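Local coordinates for protein glycerol dehydratase (PDB 1R9D) that probably dehydrates glycerol without coenzyme B12, as a lyase of the glycyl radical enzyme family, at residues Gln476-Met481 with Ile566-Asn571; Ala490-Met495 with Cys621-Lys626; Glu364-Val369 with Ala393-Glu398; Phe701-His706 with Ser720-Ser725. All blocks are in the same frame, centred on the assembly; numbering follows the deposited sequence.

Contact 1. Residues Gln476-Met481 with Ile566-Asn571; sequences QNFEEM and IVFDEN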
# COMPACT_ATOMS: atom_id res chain seq x y z
N GLN A 476 -18.92 -37.28 -8.47
CA GLN A 476 -19.52 -38.60 -8.59
C GLN A 476 -18.51 -39.74 -8.62
O GLN A 476 -17.50 -39.67 -9.33
CB GLN A 476 -20.39 -38.64 -9.84
CG GLN A 476 -20.86 -40.03 -10.24
CD GLN A 476 -21.71 -40.01 -11.48
OE1 GLN A 476 -21.38 -39.35 -12.46
NE2 GLN A 476 -22.81 -40.76 -11.46
N ASN A 477 -18.77 -40.79 -7.85
CA ASN A 477 -17.89 -41.96 -7.81
C ASN A 477 -17.79 -42.55 -9.21
O ASN A 477 -18.80 -42.82 -9.85
CB ASN A 477 -18.44 -43.01 -6.85
CG ASN A 477 -18.50 -42.53 -5.41
OD1 ASN A 477 -17.48 -42.15 -4.83
ND2 ASN A 477 -19.70 -42.54 -4.83
N PHE A 478 -16.56 -42.76 -9.67
CA PHE A 478 -16.32 -43.31 -11.00
C PHE A 478 -17.02 -44.67 -11.18
O PHE A 478 -17.53 -44.96 -12.26
CB PHE A 478 -14.81 -43.48 -11.22
CG PHE A 478 -14.45 -43.95 -12.59
CD1 PHE A 478 -13.42 -44.87 -12.78
CD2 PHE A 478 -15.12 -43.46 -13.71
CE1 PHE A 478 -13.06 -45.29 -14.06
CE2 PHE A 478 -14.77 -43.88 -15.00
CZ PHE A 478 -13.74 -44.80 -15.17
N GLU A 479 -17.03 -45.48 -10.13
CA GLU A 479 -17.65 -46.80 -10.18
C GLU A 479 -19.13 -46.76 -10.51
O GLU A 479 -19.68 -47.72 -11.05
CB GLU A 479 -17.48 -47.53 -8.84
CG GLU A 479 -16.04 -47.74 -8.41
CD GLU A 479 -15.51 -46.62 -7.53
OE1 GLU A 479 -15.67 -45.44 -7.91
OE2 GLU A 479 -14.94 -46.93 -6.47
N GLU A 480 -19.78 -45.64 -10.20
CA GLU A 480 -21.21 -45.48 -10.44
C GLU A 480 -21.57 -44.81 -11.76
O GLU A 480 -22.75 -44.69 -12.09
CB GLU A 480 -21.84 -44.69 -9.30
CG GLU A 480 -21.77 -45.39 -7.95
CD GLU A 480 -22.10 -44.46 -6.80
OE1 GLU A 480 -23.10 -43.71 -6.92
OE2 GLU A 480 -21.37 -44.47 -5.79
N MET A 481 -20.56 -44.38 -12.52
CA MET A 481 -20.82 -43.71 -13.79
C MET A 481 -21.27 -44.68 -14.88
O MET A 481 -20.69 -45.76 -15.04
CB MET A 481 -19.57 -42.97 -14.26
CG MET A 481 -19.21 -41.79 -13.39
SD MET A 481 -17.77 -40.92 -14.02
CE MET A 481 -17.61 -39.63 -12.78
N ILE A 566 -12.81 -47.91 -24.33
CA ILE A 566 -12.63 -49.15 -23.59
C ILE A 566 -13.63 -49.38 -22.47
O ILE A 566 -14.05 -50.52 -22.23
CB ILE A 566 -11.20 -49.24 -23.01
CG1 ILE A 566 -10.16 -49.03 -24.12
CG2 ILE A 566 -10.99 -50.59 -22.34
CD1 ILE A 566 -10.27 -50.03 -25.26
N VAL A 567 -14.03 -48.32 -21.78
CA VAL A 567 -14.96 -48.46 -20.67
C VAL A 567 -16.43 -48.24 -21.01
O VAL A 567 -17.26 -49.12 -20.80
CB VAL A 567 -14.58 -47.51 -19.51
CG1 VAL A 567 -15.57 -47.67 -18.37
CG2 VAL A 567 -13.17 -47.81 -19.03
N PHE A 568 -16.77 -47.06 -21.54
CA PHE A 568 -18.17 -46.78 -21.83
C PHE A 568 -18.74 -47.24 -23.17
O PHE A 568 -19.92 -47.58 -23.23
CB PHE A 568 -18.44 -45.28 -21.66
CG PHE A 568 -18.20 -44.79 -20.26
CD1 PHE A 568 -17.03 -44.10 -19.94
CD2 PHE A 568 -19.12 -45.05 -19.25
CE1 PHE A 568 -16.78 -43.68 -18.63
CE2 PHE A 568 -18.88 -44.63 -17.94
CZ PHE A 568 -17.71 -43.95 -17.63
N ASP A 569 -17.94 -47.26 -24.22
CA ASP A 569 -18.47 -47.69 -25.52
C ASP A 569 -18.43 -49.20 -25.72
O ASP A 569 -19.44 -49.81 -26.08
CB ASP A 569 -17.71 -47.03 -26.68
CG ASP A 569 -17.93 -45.53 -26.75
OD1 ASP A 569 -19.02 -45.06 -26.34
OD2 ASP A 569 -17.02 -44.82 -27.23
N GLU A 570 -17.27 -49.81 -25.49
CA GLU A 570 -17.11 -51.24 -25.70
C GLU A 570 -17.31 -52.09 -24.45
O GLU A 570 -17.43 -53.32 -24.55
CB GLU A 570 -15.73 -51.52 -26.30
CG GLU A 570 -15.38 -50.61 -27.46
CD GLU A 570 -14.03 -50.91 -28.07
OE1 GLU A 570 -13.08 -51.21 -27.31
OE2 GLU A 570 -13.91 -50.85 -29.31
N ASN A 571 -17.33 -51.45 -23.29
CA ASN A 571 -17.52 -52.16 -22.03
C ASN A 571 -16.53 -53.31 -21.83
O ASN A 571 -16.90 -54.37 -21.31
CB ASN A 571 -18.94 -52.71 -21.95
CG ASN A 571 -20.00 -51.63 -22.05
OD1 ASN A 571 -20.01 -50.68 -21.26
ND2 ASN A 571 -20.89 -51.76 -23.03
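Phe568 sets the outer end of its ring against both Phe478 and Met481, and the close approaches of the contact all involve this ring. Its CZ lies 3.9 Å from Phe478 CE2 and 4.0 Å from Met481 CB. The neighbouring Phe568 CE2 comes to 3.6 Å from Met481 O, which sits at the ring edge and close to its plane. The two phenyl rings meet obliquely. Phe478 sends its ring toward the helix because CG stands anti to the backbone N (chi1 -175°), and Met481 SD lies in the plane of that ring at its edge. Beyond CB the extended thioether chain of Met481 leaves Phe568 and goes to Phe487 and Ala490 of helix 484-516. One face of the Phe568 ring is backed by its own neighbour, with Val567 CG1 4.1 Å above the plane and over the centre. Pro575, touched by both Phe478 and Val567, extends the apolar cluster to helix 575-583.

The outer side of the loop is of a different character. Here the short 3-10 turn at 478-480 places exposed Glu480 beside Asn477, whose ND2 donates to Glu480 OE2 over 2.7 Å; the bond is bent (140°) and reaches the carboxylate from above its plane. This bond stays within the loop. Across the two segments no hydrogen bond forms, so loop and helix are held by dispersion and burial of carbon, with at most a weak electrostatic pull between Met481 O and the ring edge.

Contact 2. Residues Ala490-Met495 with Cys621-Lys626; sequences AYKAQM and CREVNK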
# COMPACT_ATOMS: atom_id res chain seq x y z
N ALA A 490 -17.45 -34.56 -14.37
CA ALA A 490 -16.63 -34.66 -13.17
C ALA A 490 -15.25 -34.04 -13.45
O ALA A 490 -14.67 -33.37 -12.60
CB ALA A 490 -16.48 -36.11 -12.75
N TYR A 491 -14.74 -34.30 -14.65
CA TYR A 491 -13.46 -33.77 -15.10
C TYR A 491 -13.51 -32.25 -15.04
O TYR A 491 -12.59 -31.60 -14.52
CB TYR A 491 -13.20 -34.24 -16.54
CG TYR A 491 -12.00 -33.63 -17.24
CD1 TYR A 491 -10.70 -33.94 -16.86
CD2 TYR A 491 -12.18 -32.76 -18.32
CE1 TYR A 491 -9.60 -33.42 -17.56
CE2 TYR A 491 -11.10 -32.23 -19.01
CZ TYR A 491 -9.81 -32.56 -18.63
OH TYR A 491 -8.75 -32.04 -19.33
N LYS A 492 -14.59 -31.68 -15.56
CA LYS A 492 -14.76 -30.23 -15.55
C LYS A 492 -14.85 -29.67 -14.13
O LYS A 492 -14.34 -28.58 -13.85
CB LYS A 492 -16.01 -29.84 -16.35
CG LYS A 492 -16.30 -28.34 -16.40
CD LYS A 492 -17.34 -28.04 -17.47
CE LYS A 492 -17.79 -26.59 -17.45
NZ LYS A 492 -18.72 -26.30 -16.32
N ALA A 493 -15.48 -30.42 -13.23
CA ALA A 493 -15.63 -29.99 -11.84
C ALA A 493 -14.29 -29.96 -11.12
O ALA A 493 -14.03 -29.06 -10.30
CB ALA A 493 -16.60 -30.91 -11.11
N GLN A 494 -13.44 -30.94 -11.39
CA GLN A 494 -12.11 -30.97 -10.77
C GLN A 494 -11.28 -29.82 -11.34
O GLN A 494 -10.59 -29.12 -10.60
CB GLN A 494 -11.40 -32.30 -11.06
CG GLN A 494 -11.98 -33.52 -10.35
CD GLN A 494 -11.89 -33.44 -8.83
OE1 GLN A 494 -10.92 -32.93 -8.27
NE2 GLN A 494 -12.91 -33.98 -8.16
N MET A 495 -11.35 -29.64 -12.65
CA MET A 495 -10.60 -28.58 -13.33
C MET A 495 -10.98 -27.22 -12.75
O MET A 495 -10.12 -26.40 -12.44
CB MET A 495 -10.92 -28.60 -14.83
CG MET A 495 -10.03 -27.71 -15.69
SD MET A 495 -8.36 -28.37 -15.91
CE MET A 495 -8.65 -29.65 -17.16
N CYS A 621 -8.66 -24.35 -20.76
CA CYS A 621 -8.64 -23.00 -21.31
C CYS A 621 -9.87 -22.16 -20.95
O CYS A 621 -9.74 -20.98 -20.64
CB CYS A 621 -8.46 -23.07 -22.83
SG CYS A 621 -6.82 -23.71 -23.38
N ARG A 622 -11.05 -22.77 -20.99
CA ARG A 622 -12.28 -22.04 -20.66
C ARG A 622 -12.32 -21.62 -19.20
O ARG A 622 -12.89 -20.58 -18.86
CB ARG A 622 -13.52 -22.88 -20.98
CG ARG A 622 -13.68 -23.22 -22.45
CD ARG A 622 -14.92 -24.08 -22.66
NE ARG A 622 -15.02 -24.61 -24.02
CZ ARG A 622 -15.09 -25.91 -24.30
NH1 ARG A 622 -15.06 -26.81 -23.33
NH2 ARG A 622 -15.18 -26.30 -25.57
N GLU A 623 -11.72 -22.42 -18.32
CA GLU A 623 -11.70 -22.07 -16.91
C GLU A 623 -10.76 -20.88 -16.70
O GLU A 623 -11.13 -19.92 -16.02
CB GLU A 623 -11.21 -23.25 -16.05
CG GLU A 623 -12.18 -24.42 -15.93
CD GLU A 623 -13.57 -24.02 -15.47
OE1 GLU A 623 -13.68 -23.20 -14.53
OE2 GLU A 623 -14.56 -24.53 -16.05
N VAL A 624 -9.57 -20.94 -17.28
CA VAL A 624 -8.60 -19.86 -17.14
C VAL A 624 -9.17 -18.50 -17.58
O VAL A 624 -8.96 -17.49 -16.92
CB VAL A 624 -7.31 -20.16 -17.94
CG1 VAL A 624 -6.36 -18.96 -17.89
CG2 VAL A 624 -6.61 -21.38 -17.36
N ASN A 625 -9.90 -18.50 -18.70
CA ASN A 625 -10.50 -17.27 -19.23
C ASN A 625 -11.46 -16.55 -18.28
O ASN A 625 -11.75 -15.37 -18.47
CB ASN A 625 -11.25 -17.56 -20.54
CG ASN A 625 -10.34 -17.59 -21.74
OD1 ASN A 625 -9.14 -17.29 -21.65
ND2 ASN A 625 -10.90 -17.94 -22.89
N LYS A 626 -11.95 -17.25 -17.26
CA LYS A 626 -12.89 -16.65 -16.32
C LYS A 626 -12.30 -15.62 -15.37
O LYS A 626 -13.04 -14.80 -14.81
CB LYS A 626 -13.53 -17.74 -15.45
CG LYS A 626 -14.44 -18.71 -16.18
CD LYS A 626 -14.80 -19.85 -15.24
CE LYS A 626 -15.78 -20.82 -15.88
NZ LYS A 626 -16.13 -21.91 -14.92
O HOH W 1 -17.01 -25.27 -14.68
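Met495 lays its CG against the CG of Glu623, 3.9 Å away, so that a thioether chain and the aliphatic part of a glutamate cross obliquely where the two segments come nearest. The Met495 chain then bends at chi2 and chi3, and its end turns off from Glu623 to pack on Val619 and Tyr620 one turn earlier in the same helix. Glu623 is buried, yet its carboxylate is well supplied with partners. Lys626 NZ forms a salt bridge with Glu623 OE1 at 2.8 Å, meeting the oxygen on its syn side and 26° out of the carboxylate plane. The other oxygen is served through water. Lys492 NZ donates to this water over 2.6 Å, and the water in turn donates to Glu623 OE2 over 2.9 Å. Direct pairing is not reached, since Lys492 NZ stays 4.5 Å from Glu623 OE2. The long lysine chain crosses Glu623 at about a right angle and bends only at its last torsion (chi4 -75°), which turns the ammonium off to the side, so that CE, not NZ, is the lysine atom nearest Glu623 OE2. With one lysine bound directly and a second through water, the carboxylate is probably ionised. The example illustrates how the carbon stems of two side chains can pack together while the charged end is served by a salt bridge and a water. Helices 484-516 and 607-624 are joined again by Tyr491, which bonds to the carbonyl of Gly616, and by Glu623 and Val624, which both touch Val499, while helix 453-461 packs on Ala490, Tyr491 and Gln494.

Contact 3. Residues Glu364-Val369 with Ala393-Glu398; sequences EAAVHV and AELTRE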
# COMPACT_ATOMS: atom_id res chain seq x y z
N GLU A 364 22.78 -15.68 -39.00
CA GLU A 364 24.20 -15.94 -39.16
C GLU A 364 24.88 -16.05 -37.79
O GLU A 364 25.70 -16.94 -37.57
CB GLU A 364 24.85 -14.82 -39.98
CG GLU A 364 26.18 -15.19 -40.61
CD GLU A 364 26.02 -16.05 -41.85
OE1 GLU A 364 27.04 -16.52 -42.39
OE2 GLU A 364 24.87 -16.25 -42.30
N ALA A 365 24.53 -15.14 -36.88
CA ALA A 365 25.12 -15.13 -35.54
C ALA A 365 24.90 -16.44 -34.78
O ALA A 365 25.77 -16.88 -34.03
CB ALA A 365 24.56 -13.96 -34.73
N ALA A 366 23.73 -17.06 -34.97
CA ALA A 366 23.45 -18.31 -34.28
C ALA A 366 24.46 -19.39 -34.67
O ALA A 366 24.85 -20.22 -33.84
CB ALA A 366 22.03 -18.78 -34.60
N VAL A 367 24.89 -19.37 -35.92
CA VAL A 367 25.85 -20.36 -36.41
C VAL A 367 27.29 -19.99 -36.02
O VAL A 367 28.13 -20.86 -35.83
CB VAL A 367 25.78 -20.51 -37.93
CG1 VAL A 367 26.71 -21.64 -38.39
CG2 VAL A 367 24.35 -20.81 -38.35
N HIS A 368 27.55 -18.69 -35.89
CA HIS A 368 28.88 -18.21 -35.51
C HIS A 368 29.20 -18.53 -34.05
O HIS A 368 30.30 -18.97 -33.73
CB HIS A 368 28.98 -16.69 -35.70
CG HIS A 368 29.24 -16.27 -37.11
ND1 HIS A 368 29.48 -14.96 -37.45
CD2 HIS A 368 29.32 -16.98 -38.26
CE1 HIS A 368 29.68 -14.88 -38.75
NE2 HIS A 368 29.59 -16.09 -39.27
N VAL A 369 28.22 -18.31 -33.18
CA VAL A 369 28.37 -18.52 -31.75
C VAL A 369 28.01 -19.92 -31.24
O VAL A 369 28.73 -20.49 -30.42
CB VAL A 369 27.54 -17.47 -30.98
CG1 VAL A 369 27.69 -17.67 -29.48
CG2 VAL A 369 27.98 -16.07 -31.39
N ALA A 393 15.54 -22.66 -42.58
CA ALA A 393 15.64 -24.12 -42.68
C ALA A 393 17.11 -24.55 -42.62
O ALA A 393 17.43 -25.57 -42.03
CB ALA A 393 15.00 -24.61 -43.97
N GLU A 394 17.99 -23.77 -43.25
CA GLU A 394 19.43 -24.08 -43.23
C GLU A 394 19.94 -24.05 -41.80
O GLU A 394 20.79 -24.86 -41.41
CB GLU A 394 20.23 -23.05 -44.03
CG GLU A 394 20.24 -23.21 -45.53
CD GLU A 394 21.41 -22.47 -46.16
OE1 GLU A 394 22.56 -22.97 -46.09
OE2 GLU A 394 21.19 -21.38 -46.72
N LEU A 395 19.45 -23.10 -41.01
CA LEU A 395 19.86 -22.99 -39.62
C LEU A 395 19.38 -24.21 -38.85
O LEU A 395 20.13 -24.78 -38.06
CB LEU A 395 19.29 -21.72 -38.99
CG LEU A 395 19.53 -21.54 -37.49
CD1 LEU A 395 21.03 -21.56 -37.18
CD2 LEU A 395 18.92 -20.23 -37.03
N THR A 396 18.14 -24.62 -39.08
CA THR A 396 17.60 -25.79 -38.40
C THR A 396 18.48 -27.02 -38.67
O THR A 396 18.69 -27.85 -37.79
CB THR A 396 16.16 -26.11 -38.88
OG1 THR A 396 15.29 -25.04 -38.50
CG2 THR A 396 15.67 -27.40 -38.26
N ARG A 397 19.00 -27.12 -39.88
CA ARG A 397 19.85 -28.25 -40.25
C ARG A 397 21.13 -28.30 -39.43
O ARG A 397 21.76 -29.36 -39.31
CB ARG A 397 20.17 -28.20 -41.75
CG ARG A 397 20.97 -29.40 -42.24
CD ARG A 397 20.88 -29.54 -43.76
NE ARG A 397 21.46 -28.41 -44.46
CZ ARG A 397 21.36 -28.22 -45.78
NH1 ARG A 397 20.70 -29.09 -46.53
NH2 ARG A 397 21.92 -27.15 -46.34
N GLU A 398 21.52 -27.18 -38.84
CA GLU A 398 22.74 -27.14 -38.02
C GLU A 398 22.60 -27.96 -36.74
O GLU A 398 23.60 -28.30 -36.11
CB GLU A 398 23.10 -25.69 -37.69
CG GLU A 398 23.58 -24.87 -38.88
CD GLU A 398 24.88 -25.39 -39.48
OE1 GLU A 398 25.85 -25.59 -38.71
OE2 GLU A 398 24.93 -25.61 -40.71
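Glu398 N donates to Leu395 O over 2.9 Å, and the side chains of these two residues together receive Val367. The setting is a repeated beta-alpha-beta pattern, consistent with the beta/alpha barrel of glycyl radical enzymes: helices 357-369 and 386-397 connect the successive parallel strands 341-344, 375-380 and 404-407, and here the two connecting helices pack on each other. Leu395 makes its share of the contact through one methyl. Its CD1 lies 3.6 Å from Val367 CG2 and 3.9 Å from Ala366 CB, so a single branch touches both a valine and the alanine before it. A chi1 of 175° swings the isobutyl group out toward the partner helix, where it and Val367 slide past each other in opposite directions. Ala366 and Leu395 also both touch Leu376 of strand 375-380, so both helices touch the same residue of the sheet. At the edge of the contact Glu398 folds back at chi2 and crosses Val367 at about a right angle. No hydrogen bond joins the two segments; one turn away a salt bridge from Glu364 to Arg391 links the same two helices, while His368 bonds to Asp312 and Ser7. The Glu398 carboxylate has a long, weak ion pair with Lys370, and its OE1 rests 4.1 Å from Val367 CG1.

Contact 4. Residues Phe701-His706 with Ser720-Ser725; sequences FNQKFH and SSLIRS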
# COMPACT_ATOMS: atom_id res chain seq x y z
N PHE A 701 5.04 -26.86 -29.87
CA PHE A 701 5.08 -28.12 -30.61
C PHE A 701 6.51 -28.52 -30.97
O PHE A 701 7.19 -27.81 -31.72
CB PHE A 701 4.20 -27.97 -31.86
CG PHE A 701 4.12 -29.21 -32.72
CD1 PHE A 701 4.30 -30.48 -32.17
CD2 PHE A 701 3.83 -29.10 -34.08
CE1 PHE A 701 4.18 -31.63 -32.97
CE2 PHE A 701 3.70 -30.24 -34.88
CZ PHE A 701 3.88 -31.50 -34.33
N ASN A 702 6.97 -29.64 -30.42
CA ASN A 702 8.32 -30.16 -30.67
C ASN A 702 8.30 -31.33 -31.65
O ASN A 702 7.45 -32.21 -31.55
CB ASN A 702 8.95 -30.72 -29.39
CG ASN A 702 9.78 -29.70 -28.63
OD1 ASN A 702 10.52 -28.91 -29.21
ND2 ASN A 702 9.67 -29.75 -27.30
N GLN A 703 9.25 -31.33 -32.58
CA GLN A 703 9.42 -32.44 -33.51
C GLN A 703 10.92 -32.69 -33.61
O GLN A 703 11.72 -31.75 -33.54
CB GLN A 703 8.79 -32.15 -34.88
CG GLN A 703 7.31 -32.55 -34.92
CD GLN A 703 6.78 -32.77 -36.32
OE1 GLN A 703 5.82 -33.52 -36.53
NE2 GLN A 703 7.38 -32.12 -37.29
N LYS A 704 11.30 -33.96 -33.73
CA LYS A 704 12.70 -34.34 -33.81
C LYS A 704 12.94 -35.15 -35.08
O LYS A 704 12.25 -36.13 -35.34
CB LYS A 704 13.10 -35.17 -32.58
CG LYS A 704 14.57 -35.57 -32.56
CD LYS A 704 14.96 -36.21 -31.24
CE LYS A 704 14.27 -37.55 -31.02
NZ LYS A 704 14.73 -38.22 -29.77
N PHE A 705 13.94 -34.74 -35.86
CA PHE A 705 14.26 -35.43 -37.10
C PHE A 705 15.62 -36.09 -37.14
O PHE A 705 16.59 -35.59 -36.54
CB PHE A 705 14.18 -34.47 -38.29
CG PHE A 705 12.79 -34.21 -38.77
CD1 PHE A 705 12.08 -33.10 -38.33
CD2 PHE A 705 12.18 -35.10 -39.65
CE1 PHE A 705 10.76 -32.88 -38.76
CE2 PHE A 705 10.87 -34.89 -40.08
CZ PHE A 705 10.16 -33.78 -39.64
N HIS A 706 15.70 -37.21 -37.85
CA HIS A 706 16.96 -37.89 -38.03
C HIS A 706 17.67 -36.95 -39.00
O HIS A 706 17.04 -36.41 -39.91
CB HIS A 706 16.72 -39.27 -38.66
CG HIS A 706 17.98 -40.05 -38.89
ND1 HIS A 706 18.75 -39.89 -40.02
CD2 HIS A 706 18.61 -40.97 -38.13
CE1 HIS A 706 19.80 -40.69 -39.95
NE2 HIS A 706 19.74 -41.35 -38.81
N SER A 720 10.44 -26.88 -45.14
CA SER A 720 9.69 -25.68 -45.48
C SER A 720 8.22 -26.02 -45.76
O SER A 720 7.31 -25.33 -45.31
CB SER A 720 10.30 -25.00 -46.70
OG SER A 720 9.43 -24.03 -47.24
N SER A 721 8.00 -27.10 -46.51
CA SER A 721 6.64 -27.52 -46.83
C SER A 721 5.90 -28.01 -45.58
O SER A 721 4.70 -27.76 -45.41
CB SER A 721 6.67 -28.63 -47.88
OG SER A 721 5.36 -29.02 -48.23
N LEU A 722 6.62 -28.71 -44.71
CA LEU A 722 6.04 -29.23 -43.48
C LEU A 722 5.55 -28.08 -42.60
O LEU A 722 4.43 -28.13 -42.07
CB LEU A 722 7.09 -30.04 -42.71
CG LEU A 722 6.65 -30.74 -41.42
CD1 LEU A 722 5.82 -31.97 -41.77
CD2 LEU A 722 7.87 -31.14 -40.61
N ILE A 723 6.38 -27.06 -42.46
CA ILE A 723 6.03 -25.90 -41.64
C ILE A 723 4.83 -25.15 -42.22
O ILE A 723 3.87 -24.85 -41.51
CB ILE A 723 7.23 -24.94 -41.51
CG1 ILE A 723 8.36 -25.63 -40.73
CG2 ILE A 723 6.80 -23.65 -40.82
CD1 ILE A 723 9.71 -24.90 -40.79
N ARG A 724 4.88 -24.85 -43.51
CA ARG A 724 3.78 -24.13 -44.13
C ARG A 724 2.44 -24.85 -44.03
O ARG A 724 1.41 -24.22 -43.83
CB ARG A 724 4.10 -23.83 -45.60
CG ARG A 724 5.11 -22.70 -45.76
CD ARG A 724 5.54 -22.55 -47.20
NE ARG A 724 6.33 -21.34 -47.41
CZ ARG A 724 7.09 -21.12 -48.48
NH1 ARG A 724 7.16 -22.04 -49.43
NH2 ARG A 724 7.77 -19.99 -48.60
N SER A 725 2.45 -26.17 -44.15
CA SER A 725 1.21 -26.93 -44.07
C SER A 725 0.62 -26.87 -42.67
O SER A 725 -0.59 -26.75 -42.50
CB SER A 725 1.44 -28.39 -44.46
OG SER A 725 0.25 -29.14 -44.29
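Leu722 points its CB at the strand across from it, and its side chain closes on Phe705 step by step. Leu722 CB is still 5.7 Å from Phe705 CZ. One bond further, Leu722 CG has come to 5.0 Å from Phe705 CZ. At CG the chain forks. Leu722 CD1 remains 5.2 Å from Phe705 CZ. The other branch, Leu722 CD2, reaches Phe705 CZ at 3.6 Å and lies 3.8 Å from Phe705 CE1. This methyl arrives near the ring plane, at the edge, so it is a contact with the rim of the phenyl group and not with its face. The leucine stands out from the helix, and Phe705 comes to meet it from the opposite direction. The same CD2 also abuts the amide end of Gln703, whose side chain is extended beyond CG and approaches the leucine obliquely.

Strand 702-705, helix 712-728 and strand 733-738 form a beta-alpha-beta crossover, and Leu722 is the residue of 720-725 that touches strand 702-705. The two strands are parallel neighbours, joined by backbone bonds of Gln703 and Phe705 with Asn737. Because Gln703 and Phe705 are two residues apart, they present their side chains on the same face of the strand, where both also touch Pro680 of helix 680-687. Leu722 reaches the second strand as well, through Phe736, which Gln703 and Ile723 touch too.

From the N terminus, contact 3 closes first: Glu364-Val369 meets Ala393-Glu398 after a short excursion through strand 375-380 and the start of helix 386-397, tying successive helices of the probable beta/alpha barrel. Contact 1 opens next at 476-481, and contact 2 opens at 490-495 before contact 1 closes at 566-571; contact 2 closes only at 621-626, so the two cross. They also touch, Met481 CE lying 3.7 Å from Ala490 CB, and thereby unite the 476-481 loop with helices 484-516, 553-569 and 607-624. Contact 4 follows in series in the part of the chain belonging to the glycine radical family, closing a short crossover. Its centre is about 16 Å from that of contact 3, without touching it.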